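Local coordinates for protein pyrrolidone-carboxylate peptidase (Pyrococcus furiosus, PDB 1X10) that removes N-terminal pyroglutamyl (5-oxoprolyl) groups from polypeptides as a thiol peptidase of the C15 family and assembles as a homotetramer, at residues I103-T114 with N143-A154. The protein carries 3 engineered substitutions. Residues are numbered along the deposited sequence; the frame is centred on the assembly and turned at random.
Sequences IVPGAPTAYFST and NYVMYLSLHHSA
Strand 110-112, which runs antiparallel to strand 76-83 in the mixed sheet of this C15 peptidase, crosses helix 143-154 with axes 8.6 Å apart and N-to-C directions at 77°. Ahead of the strand, a type II beta turn from Val-104 to Ala-107 leaves Val-104 and Ala-107 both in contact with the helix. Tyr-111, Tyr-147 and His-151 form an aromatic cluster at the crossing. The Tyr-147 ring, its CG trans to the backbone nitrogen (chi1 -175°), carries its hydroxyl to the chain just after the turn, donating to Pro-108 O at 2.6 Å, in the carbonyl plane and on a lone pair. The rings of Tyr-111 and Tyr-147 meet obliquely, planes at 50°, CD1 of Tyr-111 lying 3.4 Å from CE1 of Tyr-147. On the strand side of the helix, Leu-150 packs its CB against Tyr-111 CB, and both its methyls approach Phe-112 O. Ile-103 and Tyr-147 pass in opposite directions, Ile-103 CD1 lying 3.6 Å from Tyr-147 CB, while Ile-103 CG2 and Val-104 CG2 share the CD2 methyl of Leu-148. A leucine in place of Tyr-147 would probably leave Pro-108 O without its hydroxyl donor and open a gap between Ile-103, Val-104 and Tyr-111. Just past the strand, the extended Met-146 chain brings CE to Ser-113 CB and also touches Glu-79, an active-site residue. Farther along, one water joins Thr-114 OG1, also hydrogen-bonded to Ser-162 N, to Ser-153 OG. Within the cluster, Tyr-111 OH lies at the edge of the His-151 imidazole, hydrogen-bonded to His-151 ND1 at 2.8 Å.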
loop_
_atom_site.group_PDB
_atom_site.type_symbol
_atom_site.label_atom_id
_atom_site.label_comp_id
_atom_site.label_asym_id
_atom_site.label_seq_id
_atom_site.Cartn_x
_atom_site.Cartn_y
_atom_site.Cartn_z
ATOM N N ILE A 103 12.968 -24.896 -13.000
ATOM C CA ILE A 103 11.774 -25.731 -13.121
ATOM C C ILE A 103 12.140 -26.861 -14.073
ATOM O O ILE A 103 11.838 -28.030 -13.819
ATOM C CB ILE A 103 10.585 -24.935 -13.699
ATOM C CG1 ILE A 103 10.188 -23.820 -12.725
ATOM C CG2 ILE A 103 9.407 -25.873 -13.967
ATOM C CD1 ILE A 103 9.090 -22.907 -13.246
ATOM N N VAL A 104 12.795 -26.502 -15.172
ATOM C CA VAL A 104 13.234 -27.478 -16.163
ATOM C C VAL A 104 14.696 -27.200 -16.505
ATOM O O VAL A 104 15.003 -26.288 -17.274
ATOM C CB VAL A 104 12.396 -27.405 -17.458
ATOM C CG1 VAL A 104 12.876 -28.466 -18.452
ATOM C CG2 VAL A 104 10.921 -27.618 -17.140
ATOM N N PRO A 105 15.621 -27.977 -15.919
ATOM C CA PRO A 105 17.046 -27.776 -16.193
ATOM C C PRO A 105 17.357 -27.748 -17.685
ATOM O O PRO A 105 16.887 -28.596 -18.441
ATOM C CB PRO A 105 17.698 -28.960 -15.482
ATOM C CG PRO A 105 16.802 -29.162 -14.299
ATOM C CD PRO A 105 15.422 -29.038 -14.915
ATOM N N GLY A 106 18.133 -26.756 -18.108
ATOM C CA GLY A 106 18.499 -26.651 -19.510
ATOM C C GLY A 106 17.489 -25.955 -20.404
ATOM O O GLY A 106 17.827 -25.543 -21.517
ATOM N N ALA A 107 16.252 -25.815 -19.938
ATOM C CA ALA A 107 15.218 -25.156 -20.739
ATOM C C ALA A 107 15.391 -23.635 -20.706
ATOM O O ALA A 107 16.125 -23.107 -19.879
ATOM C CB ALA A 107 13.830 -25.545 -20.225
ATOM N N PRO A 108 14.712 -22.912 -21.614
ATOM C CA PRO A 108 14.816 -21.452 -21.666
ATOM C C PRO A 108 14.556 -20.773 -20.330
ATOM O O PRO A 108 13.727 -21.219 -19.536
ATOM C CB PRO A 108 13.779 -21.067 -22.718
ATOM C CG PRO A 108 13.803 -22.246 -23.650
ATOM C CD PRO A 108 13.827 -23.409 -22.685
ATOM N N THR A 109 15.278 -19.687 -20.091
ATOM C CA THR A 109 15.130 -18.925 -18.864
ATOM C C THR A 109 13.690 -18.449 -18.681
ATOM O O THR A 109 13.214 -18.323 -17.556
ATOM C CB THR A 109 16.087 -17.719 -18.871
ATOM O OG1 THR A 109 17.434 -18.204 -18.838
ATOM C CG2 THR A 109 15.845 -16.811 -17.674
ATOM N N ALA A 110 12.993 -18.202 -19.785
ATOM C CA ALA A 110 11.611 -17.741 -19.698
ATOM C C ALA A 110 10.831 -17.931 -20.992
ATOM O O ALA A 110 11.414 -18.128 -22.058
ATOM C CB ALA A 110 11.577 -16.269 -19.296
ATOM N N TYR A 111 9.506 -17.881 -20.868
ATOM C CA TYR A 111 8.588 -17.990 -21.998
ATOM C C TYR A 111 7.552 -16.883 -21.865
ATOM O O TYR A 111 7.023 -16.647 -20.775
ATOM C CB TYR A 111 7.820 -19.318 -22.000
ATOM C CG TYR A 111 8.596 -20.540 -22.425
ATOM C CD1 TYR A 111 8.992 -21.495 -21.486
ATOM C CD2 TYR A 111 8.896 -20.768 -23.767
ATOM C CE1 TYR A 111 9.660 -22.650 -21.873
ATOM C CE2 TYR A 111 9.569 -21.921 -24.169
ATOM C CZ TYR A 111 9.943 -22.857 -23.209
ATOM O OH TYR A 111 10.585 -24.006 -23.585
ATOM N N PHE A 112 7.255 -16.212 -22.970
ATOM C CA PHE A 112 6.223 -15.182 -22.961
ATOM C C PHE A 112 4.890 -15.912 -23.099
ATOM O O PHE A 112 4.819 -16.953 -23.763
ATOM C CB PHE A 112 6.374 -14.246 -24.161
ATOM C CG PHE A 112 7.426 -13.197 -23.992
ATOM C CD1 PHE A 112 8.351 -12.958 -25.005
ATOM C CD2 PHE A 112 7.474 -12.418 -22.839
ATOM C CE1 PHE A 112 9.311 -11.958 -24.877
ATOM C CE2 PHE A 112 8.434 -11.408 -22.700
ATOM C CZ PHE A 112 9.352 -11.182 -23.724
ATOM N N SER A 113 3.846 -15.379 -22.474
ATOM C CA SER A 113 2.516 -15.974 -22.585
ATOM C C SER A 113 2.123 -15.877 -24.049
ATOM O O SER A 113 2.491 -14.915 -24.724
ATOM C CB SER A 113 1.502 -15.189 -21.742
ATOM O OG SER A 113 0.171 -15.604 -22.021
ATOM N N THR A 114 1.397 -16.869 -24.551
ATOM C CA THR A 114 0.973 -16.831 -25.937
ATOM C C THR A 114 -0.512 -16.487 -26.051
ATOM O O THR A 114 -1.118 -16.635 -27.107
ATOM C CB THR A 114 1.281 -18.163 -26.667
ATOM O OG1 THR A 114 0.870 -19.266 -25.859
ATOM C CG2 THR A 114 2.775 -18.270 -26.955
ATOM N N ASN A 143 3.564 -19.571 -11.133
ATOM C CA ASN A 143 4.613 -19.456 -12.142
ATOM C C ASN A 143 5.067 -20.838 -12.611
ATOM O O ASN A 143 5.367 -21.046 -13.786
ATOM C CB ASN A 143 5.811 -18.695 -11.568
ATOM C CG ASN A 143 6.971 -18.633 -12.528
ATOM O OD1 ASN A 143 6.949 -17.881 -13.504
ATOM N ND2 ASN A 143 7.999 -19.440 -12.263
ATOM N N TYR A 144 5.118 -21.769 -11.666
ATOM C CA TYR A 144 5.527 -23.149 -11.912
ATOM C C TYR A 144 4.640 -23.763 -13.002
ATOM O O TYR A 144 5.137 -24.277 -14.007
ATOM C CB TYR A 144 5.400 -23.928 -10.599
ATOM C CG TYR A 144 5.781 -25.394 -10.621
ATOM C CD1 TYR A 144 7.116 -25.798 -10.700
ATOM C CD2 TYR A 144 4.805 -26.379 -10.463
ATOM C CE1 TYR A 144 7.468 -27.155 -10.605
ATOM C CE2 TYR A 144 5.143 -27.724 -10.369
ATOM C CZ TYR A 144 6.471 -28.105 -10.436
ATOM O OH TYR A 144 6.787 -29.434 -10.296
ATOM N N VAL A 145 3.326 -23.697 -12.813
ATOM C CA VAL A 145 2.407 -24.251 -13.800
ATOM C C VAL A 145 2.417 -23.435 -15.095
ATOM O O VAL A 145 2.341 -23.997 -16.189
ATOM C CB VAL A 145 0.965 -24.324 -13.249
ATOM C CG1 VAL A 145 0.900 -25.326 -12.104
ATOM C CG2 VAL A 145 0.518 -22.958 -12.777
ATOM N N MET A 146 2.517 -22.114 -14.977
ATOM C CA MET A 146 2.550 -21.271 -16.168
ATOM C C MET A 146 3.731 -21.655 -17.060
ATOM O O MET A 146 3.586 -21.778 -18.279
ATOM C CB MET A 146 2.666 -19.793 -15.779
ATOM C CG MET A 146 2.615 -18.844 -16.978
ATOM S SD MET A 146 2.939 -17.121 -16.527
ATOM C CE MET A 146 2.850 -16.348 -18.165
ATOM N N TYR A 147 4.896 -21.850 -16.447
ATOM C CA TYR A 147 6.096 -22.210 -17.190
ATOM C C TYR A 147 5.982 -23.592 -17.835
ATOM O O TYR A 147 6.291 -23.762 -19.014
ATOM C CB TYR A 147 7.330 -22.172 -16.271
ATOM C CG TYR A 147 8.624 -22.423 -17.015
ATOM C CD1 TYR A 147 9.323 -21.374 -17.616
ATOM C CD2 TYR A 147 9.101 -23.723 -17.199
ATOM C CE1 TYR A 147 10.454 -21.608 -18.383
ATOM C CE2 TYR A 147 10.233 -23.971 -17.974
ATOM C CZ TYR A 147 10.904 -22.911 -18.566
ATOM O OH TYR A 147 11.997 -23.154 -19.367
ATOM N N LEU A 148 5.550 -24.576 -17.055
ATOM C CA LEU A 148 5.410 -25.938 -17.557
ATOM C C LEU A 148 4.420 -26.004 -18.717
ATOM O O LEU A 148 4.627 -26.739 -19.682
ATOM C CB LEU A 148 4.961 -26.876 -16.427
ATOM C CG LEU A 148 6.043 -27.177 -15.382
ATOM C CD1 LEU A 148 5.425 -27.831 -14.139
ATOM C CD2 LEU A 148 7.093 -28.085 -16.009
ATOM N N SER A 149 3.349 -25.225 -18.635
ATOM C CA SER A 149 2.356 -25.228 -19.706
ATOM C C SER A 149 2.965 -24.654 -20.983
ATOM O O SER A 149 2.824 -25.228 -22.072
ATOM C CB SER A 149 1.124 -24.416 -19.289
ATOM O OG SER A 149 0.084 -24.533 -20.247
ATOM N N LEU A 150 3.657 -23.527 -20.854
ATOM C CA LEU A 150 4.282 -22.897 -22.011
ATOM C C LEU A 150 5.408 -23.762 -22.582
ATOM O O LEU A 150 5.618 -23.791 -23.797
ATOM C CB LEU A 150 4.806 -21.505 -21.638
ATOM C CG LEU A 150 3.702 -20.455 -21.509
ATOM C CD1 LEU A 150 4.225 -19.224 -20.794
ATOM C CD2 LEU A 150 3.172 -20.109 -22.894
ATOM N N HIS A 151 6.122 -24.468 -21.708
ATOM C CA HIS A 151 7.207 -25.353 -22.140
ATOM C C HIS A 151 6.604 -26.533 -22.903
ATOM O O HIS A 151 7.171 -27.016 -23.890
ATOM C CB HIS A 151 7.985 -25.866 -20.923
ATOM C CG HIS A 151 9.145 -26.751 -21.271
ATOM N ND1 HIS A 151 10.233 -26.303 -21.988
ATOM C CD2 HIS A 151 9.389 -28.054 -20.991
ATOM C CE1 HIS A 151 11.099 -27.291 -22.135
ATOM N NE2 HIS A 151 10.610 -28.365 -21.540
ATOM N N HIS A 152 5.447 -26.989 -22.438
ATOM C CA HIS A 152 4.743 -28.101 -23.072
ATOM C C HIS A 152 4.345 -27.688 -24.489
ATOM O O HIS A 152 4.450 -28.467 -25.443
ATOM C CB HIS A 152 3.491 -28.444 -22.270
ATOM C CG HIS A 152 2.852 -29.735 -22.670
ATOM N ND1 HIS A 152 3.137 -30.931 -22.047
ATOM C CD2 HIS A 152 1.956 -30.023 -23.643
ATOM C CE1 HIS A 152 2.441 -31.899 -22.617
ATOM N NE2 HIS A 152 1.717 -31.375 -23.588
ATOM N N SER A 153 3.886 -26.448 -24.617
ATOM C CA SER A 153 3.477 -25.907 -25.903
ATOM C C SER A 153 4.668 -25.838 -26.859
ATOM O O SER A 153 4.578 -26.252 -28.017
ATOM C CB SER A 153 2.882 -24.506 -25.713
ATOM O OG SER A 153 2.545 -23.914 -26.957
ATOM N N ALA A 154 5.787 -25.321 -26.364
ATOM C CA ALA A 154 6.989 -25.189 -27.178
ATOM C C ALA A 154 7.583 -26.538 -27.562
ATOM O O ALA A 154 8.149 -26.690 -28.643
ATOM C CB ALA A 154 8.031 -24.359 -26.428
HETATM O O HOH W 1 2.489 -21.299 -26.302
#